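Local coordinates for protein ornithine carbamoyltransferase (Gloeobacter violaceus, PDB 3GD5) that probably catalyses the reversible transfer of the carbamoyl group from carbamoyl phosphate to ornithine, giving citrulline in arginine biosynthesis, at residues A[53-58]-A[108-113]; A[112-117]-A[133-138]. One frame throughout, in Å; residues are numbered along the deposited sequence.

In the fold
Both contacts lie in the carbamoyl phosphate-binding domain, at the C-terminal end of its parallel sheet. From the N terminus the chain runs through strand 50-55 into the loop at 56-58, then passes helix 60-72, strand 76-79 and helix 93-100 before strand 106-110 returns beside the first; contact 1 closes this loop. The chain turns at Phe112 and Ala113, shared by the two contacts, into helix 114-124 and strand 128-130, and contact 2 closes that shorter excursion. The loops therefore follow one another, neither nested nor crossed. Together they tie two central strands to helix 114-124 and to the segment leading into helix 138-152.

Contact 1: residues A[53-58]-A[108-113]; sequences LVFLKA and AIRTFA
Lys57 lies across the guanidinium of Arg110, its CB 3.3 Å above one face and displaced toward the rim. With CG anti to the backbone N (chi1 -179°) and a bend at chi2, the lysine carries CG alongside the same group, 3.4 Å from Arg110 NH2, while CD comes in the ring plane to the edge of Phe112, 4.0 Å from its CZ. The aliphatic part of the lysine thus touches both the guanidinium and the phenyl ring. Phe55 and Arg110 run roughly at right angles, ring and guanidinium planes 43° apart; it is the stem of the arginine that touches, Phe55 CD1 meeting Arg110 CB at 3.6 Å. By similarity Arg110 binds carbamoyl phosphate, and Ser59, of the same predicted site, is close to its side chain. An alanine in place of Arg110 would remove the flat group under Lys57 and is likely to leave the lysine stem poorly supported and the phosphate pocket short of a positive charge. Leu56 and Thr111 point the same way side by side, both leucine methyls 3.8 Å from Thr111 CG2. The two strands run parallel, joined by Val54 N to Ala108 O and Arg110 N to Val54 O, and Leu56 N extends the pairing beyond strand 50-55 with a bond of 2.8 Å to Arg110 O. Strand 76-79 flanks Leu53 and strand 128-130 flanks Ile109, so the pair is central in the sheet; helix 60-72 packs on Leu53, Phe55 and Ala108, and helix 114-124 on Ile109 and Thr111.

Contact 2: residues A[112-117]-A[133-138]; sequences FAQTEL and TDHEHP
The backbones of Phe112 and Thr133 approach to 4.8 Å between CA atoms, and Asp134 N appears to donate to Phe112 O, whose position is less sure, at the turn into helix 114-124. The main side-chain link is from Thr133 OG1 to Gln114 OE1, 2.7 Å long and nearly in line with the amide C=O. Gln114 reaches it by a bend at chi2 (76°), which brings the amide oxygen to the threonine while NE2 bonds to Leu17 O. Thr133 OG1 also accepts from Glu136 N at 3.1 Å, with a weaker bond from His135 N; this ST motif folds the loop back over its own threonine, whose hydroxyl both donates and accepts. On its other branch, Thr133 CG2 meets Leu117 CD2 at 3.7 Å, the two side chains crossing at about a right angle. Asp134 OD2 lies in the ring plane of Phe112, at its edge, 3.9 Å from CD1. The loop continues into His137 and Pro138, residues of the carbamoyl phosphate site by similarity, at the start of helix 138-152; Leu117 and Gln114 also rest on strand 128-130, and Glu136, bonded to Ser18, packs on helix 168-180, where His135 O bonds to His171.

Contact 1: residues A[53-58]-A[108-113]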
loop_
_atom_site.group_PDB
_atom_site.type_symbol
_atom_site.label_atom_id
_atom_site.label_comp_id
_atom_site.label_asym_id
_atom_site.label_seq_id
_atom_site.Cartn_x
_atom_site.Cartn_y
_atom_site.Cartn_z
ATOM N N LEU A 53 9.905 16.408 -18.328
ATOM C CA LEU A 53 8.637 15.718 -18.503
ATOM C C LEU A 53 7.947 15.620 -17.146
ATOM O O LEU A 53 8.441 14.936 -16.253
ATOM C CB LEU A 53 8.871 14.306 -19.037
ATOM C CG LEU A 53 9.778 14.159 -20.257
ATOM C CD1 LEU A 53 10.071 12.682 -20.477
ATOM C CD2 LEU A 53 9.108 14.769 -21.483
ATOM N N VAL A 54 6.823 16.306 -16.979
ATOM C CA VAL A 54 6.098 16.230 -15.715
ATOM C C VAL A 54 4.745 15.574 -15.956
ATOM O O VAL A 54 3.771 16.220 -16.339
ATOM C CB VAL A 54 5.919 17.624 -15.069
ATOM C CG1 VAL A 54 5.442 18.598 -16.088
ATOM C CG2 VAL A 54 4.928 17.548 -13.909
ATOM N N PHE A 55 4.711 14.265 -15.755
ATOM C CA PHE A 55 3.497 13.495 -15.960
ATOM C C PHE A 55 2.850 13.150 -14.633
ATOM O O PHE A 55 3.366 12.324 -13.879
ATOM C CB PHE A 55 3.807 12.204 -16.721
ATOM C CG PHE A 55 4.454 12.425 -18.063
ATOM C CD1 PHE A 55 4.430 13.685 -18.673
ATOM C CD2 PHE A 55 5.052 11.366 -18.739
ATOM C CE1 PHE A 55 4.987 13.883 -19.933
ATOM C CE2 PHE A 55 5.613 11.551 -20.007
ATOM C CZ PHE A 55 5.580 12.814 -20.606
ATOM N N LEU A 56 1.725 13.792 -14.347
ATOM C CA LEU A 56 1.000 13.528 -13.113
ATOM C C LEU A 56 0.366 12.152 -13.204
ATOM O O LEU A 56 -0.184 11.643 -12.234
ATOM C CB LEU A 56 -0.077 14.588 -12.879
ATOM C CG LEU A 56 0.405 15.896 -12.249
ATOM C CD1 LEU A 56 1.418 16.574 -13.150
ATOM C CD2 LEU A 56 -0.796 16.798 -12.001
ATOM N N LYS A 57 0.450 11.561 -14.387
ATOM C CA LYS A 57 -0.090 10.235 -14.650
ATOM C C LYS A 57 0.907 9.583 -15.596
ATOM O O LYS A 57 1.170 10.101 -16.685
ATOM C CB LYS A 57 -1.458 10.347 -15.327
ATOM C CG LYS A 57 -2.129 9.018 -15.631
ATOM C CD LYS A 57 -2.812 8.429 -14.411
ATOM C CE LYS A 57 -3.547 7.141 -14.776
ATOM N NZ LYS A 57 -4.546 7.359 -15.868
ATOM N N ALA A 58 1.471 8.457 -15.178
ATOM C CA ALA A 58 2.458 7.761 -15.993
ATOM C C ALA A 58 1.932 7.442 -17.387
ATOM O O ALA A 58 0.747 7.151 -17.568
ATOM C CB ALA A 58 2.902 6.473 -15.292
ATOM N N ALA A 108 7.048 19.267 -21.094
ATOM C CA ALA A 108 6.020 18.495 -21.764
ATOM C C ALA A 108 5.282 17.947 -20.552
ATOM O O ALA A 108 5.861 17.173 -19.775
ATOM C CB ALA A 108 6.640 17.372 -22.564
ATOM N N ILE A 109 4.029 18.350 -20.365
ATOM C CA ILE A 109 3.308 17.891 -19.194
ATOM C C ILE A 109 1.934 17.251 -19.344
ATOM O O ILE A 109 1.111 17.650 -20.166
ATOM C CB ILE A 109 3.234 19.018 -18.117
ATOM C CG1 ILE A 109 1.828 19.121 -17.549
ATOM C CG2 ILE A 109 3.739 20.336 -18.676
ATOM C CD1 ILE A 109 1.711 20.135 -16.464
ATOM N N ARG A 110 1.719 16.245 -18.499
ATOM C CA ARG A 110 0.489 15.474 -18.435
ATOM C C ARG A 110 -0.255 15.734 -17.134
ATOM O O ARG A 110 0.197 15.310 -16.072
ATOM C CB ARG A 110 0.798 13.982 -18.475
ATOM C CG ARG A 110 0.652 13.315 -19.812
ATOM C CD ARG A 110 0.094 11.920 -19.597
ATOM N NE ARG A 110 -1.199 11.996 -18.922
ATOM C CZ ARG A 110 -1.983 10.951 -18.670
ATOM N NH1 ARG A 110 -1.611 9.725 -19.028
ATOM N NH2 ARG A 110 -3.159 11.140 -18.083
ATOM N N THR A 111 -1.384 16.428 -17.206
ATOM C CA THR A 111 -2.192 16.670 -16.010
ATOM C C THR A 111 -3.591 16.193 -16.338
ATOM O O THR A 111 -3.837 15.684 -17.430
ATOM C CB THR A 111 -2.284 18.165 -15.624
ATOM O OG1 THR A 111 -2.838 18.909 -16.716
ATOM C CG2 THR A 111 -0.928 18.715 -15.269
ATOM N N PHE A 112 -4.503 16.353 -15.392
ATOM C CA PHE A 112 -5.881 15.948 -15.601
ATOM C C PHE A 112 -6.680 17.178 -16.002
ATOM O O PHE A 112 -7.426 17.165 -16.979
ATOM C CB PHE A 112 -6.448 15.331 -14.318
ATOM C CG PHE A 112 -5.697 14.116 -13.856
ATOM C CD1 PHE A 112 -5.705 12.949 -14.616
ATOM C CD2 PHE A 112 -4.941 14.153 -12.689
ATOM C CE1 PHE A 112 -4.965 11.831 -14.224
ATOM C CE2 PHE A 112 -4.197 13.044 -12.286
ATOM C CZ PHE A 112 -4.209 11.878 -13.058
ATOM N N ALA A 113 -6.511 18.254 -15.250
ATOM C CA ALA A 113 -7.232 19.479 -15.552
ATOM C C ALA A 113 -6.424 20.410 -16.453
ATOM O O ALA A 113 -5.243 20.654 -16.214
ATOM C CB ALA A 113 -7.605 20.192 -14.256
#

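Contact 2: residues A[112-117]-A[133-138]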
loop_
_atom_site.group_PDB
_atom_site.type_symbol
_atom_site.label_atom_id
_atom_site.label_comp_id
_atom_site.label_asym_id
_atom_site.label_seq_id
_atom_site.Cartn_x
_atom_site.Cartn_y
_atom_site.Cartn_z
ATOM N N PHE A 112 -4.503 16.353 -15.392
ATOM C CA PHE A 112 -5.881 15.948 -15.601
ATOM C C PHE A 112 -6.680 17.178 -16.002
ATOM O O PHE A 112 -7.426 17.165 -16.979
ATOM C CB PHE A 112 -6.448 15.331 -14.318
ATOM C CG PHE A 112 -5.697 14.116 -13.856
ATOM C CD1 PHE A 112 -5.705 12.949 -14.616
ATOM C CD2 PHE A 112 -4.941 14.153 -12.689
ATOM C CE1 PHE A 112 -4.965 11.831 -14.224
ATOM C CE2 PHE A 112 -4.197 13.044 -12.286
ATOM C CZ PHE A 112 -4.209 11.878 -13.058
ATOM N N ALA A 113 -6.511 18.254 -15.250
ATOM C CA ALA A 113 -7.232 19.479 -15.552
ATOM C C ALA A 113 -6.424 20.410 -16.453
ATOM O O ALA A 113 -5.243 20.654 -16.214
ATOM C CB ALA A 113 -7.605 20.192 -14.256
ATOM N N GLN A 114 -7.075 20.924 -17.490
ATOM C CA GLN A 114 -6.441 21.845 -18.421
ATOM C C GLN A 114 -5.959 23.063 -17.636
ATOM O O GLN A 114 -4.895 23.616 -17.911
ATOM C CB GLN A 114 -7.454 22.295 -19.484
ATOM C CG GLN A 114 -6.876 23.131 -20.621
ATOM C CD GLN A 114 -6.098 22.297 -21.623
ATOM O OE1 GLN A 114 -6.285 21.087 -21.707
ATOM N NE2 GLN A 114 -5.235 22.942 -22.402
ATOM N N THR A 115 -6.748 23.471 -16.651
ATOM C CA THR A 115 -6.407 24.636 -15.845
ATOM C C THR A 115 -5.059 24.497 -15.143
ATOM O O THR A 115 -4.275 25.448 -15.108
ATOM C CB THR A 115 -7.520 24.943 -14.804
ATOM O OG1 THR A 115 -7.170 26.121 -14.068
ATOM C CG2 THR A 115 -7.705 23.781 -13.844
ATOM N N GLU A 116 -4.782 23.318 -14.590
ATOM C CA GLU A 116 -3.506 23.097 -13.914
ATOM C C GLU A 116 -2.360 23.224 -14.918
ATOM O O GLU A 116 -1.290 23.735 -14.592
ATOM C CB GLU A 116 -3.467 21.714 -13.261
ATOM C CG GLU A 116 -2.103 21.384 -12.652
ATOM C CD GLU A 116 -2.132 20.174 -11.737
ATOM O OE1 GLU A 116 -2.593 19.099 -12.173
ATOM O OE2 GLU A 116 -1.685 20.299 -10.579
ATOM N N LEU A 117 -2.598 22.757 -16.140
ATOM C CA LEU A 117 -1.600 22.828 -17.203
ATOM C C LEU A 117 -1.265 24.289 -17.466
ATOM O O LEU A 117 -0.117 24.646 -17.730
ATOM C CB LEU A 117 -2.143 22.201 -18.494
ATOM C CG LEU A 117 -1.215 22.287 -19.708
ATOM C CD1 LEU A 117 0.042 21.483 -19.404
ATOM C CD2 LEU A 117 -1.909 21.754 -20.968
ATOM N N THR A 133 -4.179 15.942 -21.397
ATOM C CA THR A 133 -5.016 16.391 -20.286
ATOM C C THR A 133 -6.382 15.752 -20.480
ATOM O O THR A 133 -6.641 15.108 -21.502
ATOM C CB THR A 133 -5.204 17.946 -20.217
ATOM O OG1 THR A 133 -5.945 18.396 -21.357
ATOM C CG2 THR A 133 -3.854 18.666 -20.154
ATOM N N ASP A 134 -7.254 15.911 -19.501
ATOM C CA ASP A 134 -8.594 15.350 -19.622
ATOM C C ASP A 134 -9.354 16.042 -20.757
ATOM O O ASP A 134 -10.274 15.465 -21.332
ATOM C CB ASP A 134 -9.362 15.523 -18.309
ATOM C CG ASP A 134 -8.901 14.553 -17.221
ATOM O OD1 ASP A 134 -9.210 14.806 -16.039
ATOM O OD2 ASP A 134 -8.244 13.536 -17.546
ATOM N N HIS A 135 -8.940 17.266 -21.087
ATOM C CA HIS A 135 -9.594 18.058 -22.119
ATOM C C HIS A 135 -9.099 17.892 -23.561
ATOM O O HIS A 135 -9.910 17.882 -24.489
ATOM C CB HIS A 135 -9.515 19.542 -21.750
ATOM C CG HIS A 135 -10.414 20.409 -22.572
ATOM N ND1 HIS A 135 -11.789 20.319 -22.514
ATOM C CD2 HIS A 135 -10.136 21.362 -23.495
ATOM C CE1 HIS A 135 -12.320 21.176 -23.366
ATOM N NE2 HIS A 135 -11.340 21.821 -23.974
ATOM N N GLU A 136 -7.786 17.775 -23.756
ATOM C CA GLU A 136 -7.232 17.652 -25.107
ATOM C C GLU A 136 -5.962 16.813 -25.211
ATOM O O GLU A 136 -5.363 16.430 -24.209
ATOM C CB GLU A 136 -6.931 19.046 -25.680
ATOM C CG GLU A 136 -7.914 19.527 -26.733
ATOM C CD GLU A 136 -7.454 20.796 -27.430
ATOM O OE1 GLU A 136 -7.833 21.895 -26.982
ATOM O OE2 GLU A 136 -6.703 20.693 -28.421
ATOM N N HIS A 137 -5.554 16.546 -26.448
ATOM C CA HIS A 137 -4.352 15.770 -26.731
ATOM C C HIS A 137 -3.854 16.243 -28.098
ATOM O O HIS A 137 -3.910 15.514 -29.090
ATOM C CB HIS A 137 -4.683 14.269 -26.761
ATOM C CG HIS A 137 -3.477 13.384 -26.691
ATOM N ND1 HIS A 137 -3.564 12.011 -26.594
ATOM C CD2 HIS A 137 -2.157 13.675 -26.687
ATOM C CE1 HIS A 137 -2.350 11.494 -26.529
ATOM N NE2 HIS A 137 -1.478 12.483 -26.584
ATOM N N PRO A 138 -3.363 17.488 -28.158
ATOM C CA PRO A 138 -2.843 18.150 -29.360
ATOM C C PRO A 138 -1.797 17.376 -30.153
ATOM O O PRO A 138 -1.922 17.208 -31.371
ATOM C CB PRO A 138 -2.270 19.453 -28.813
ATOM C CG PRO A 138 -3.138 19.732 -27.638
ATOM C CD PRO A 138 -3.258 18.381 -26.991
#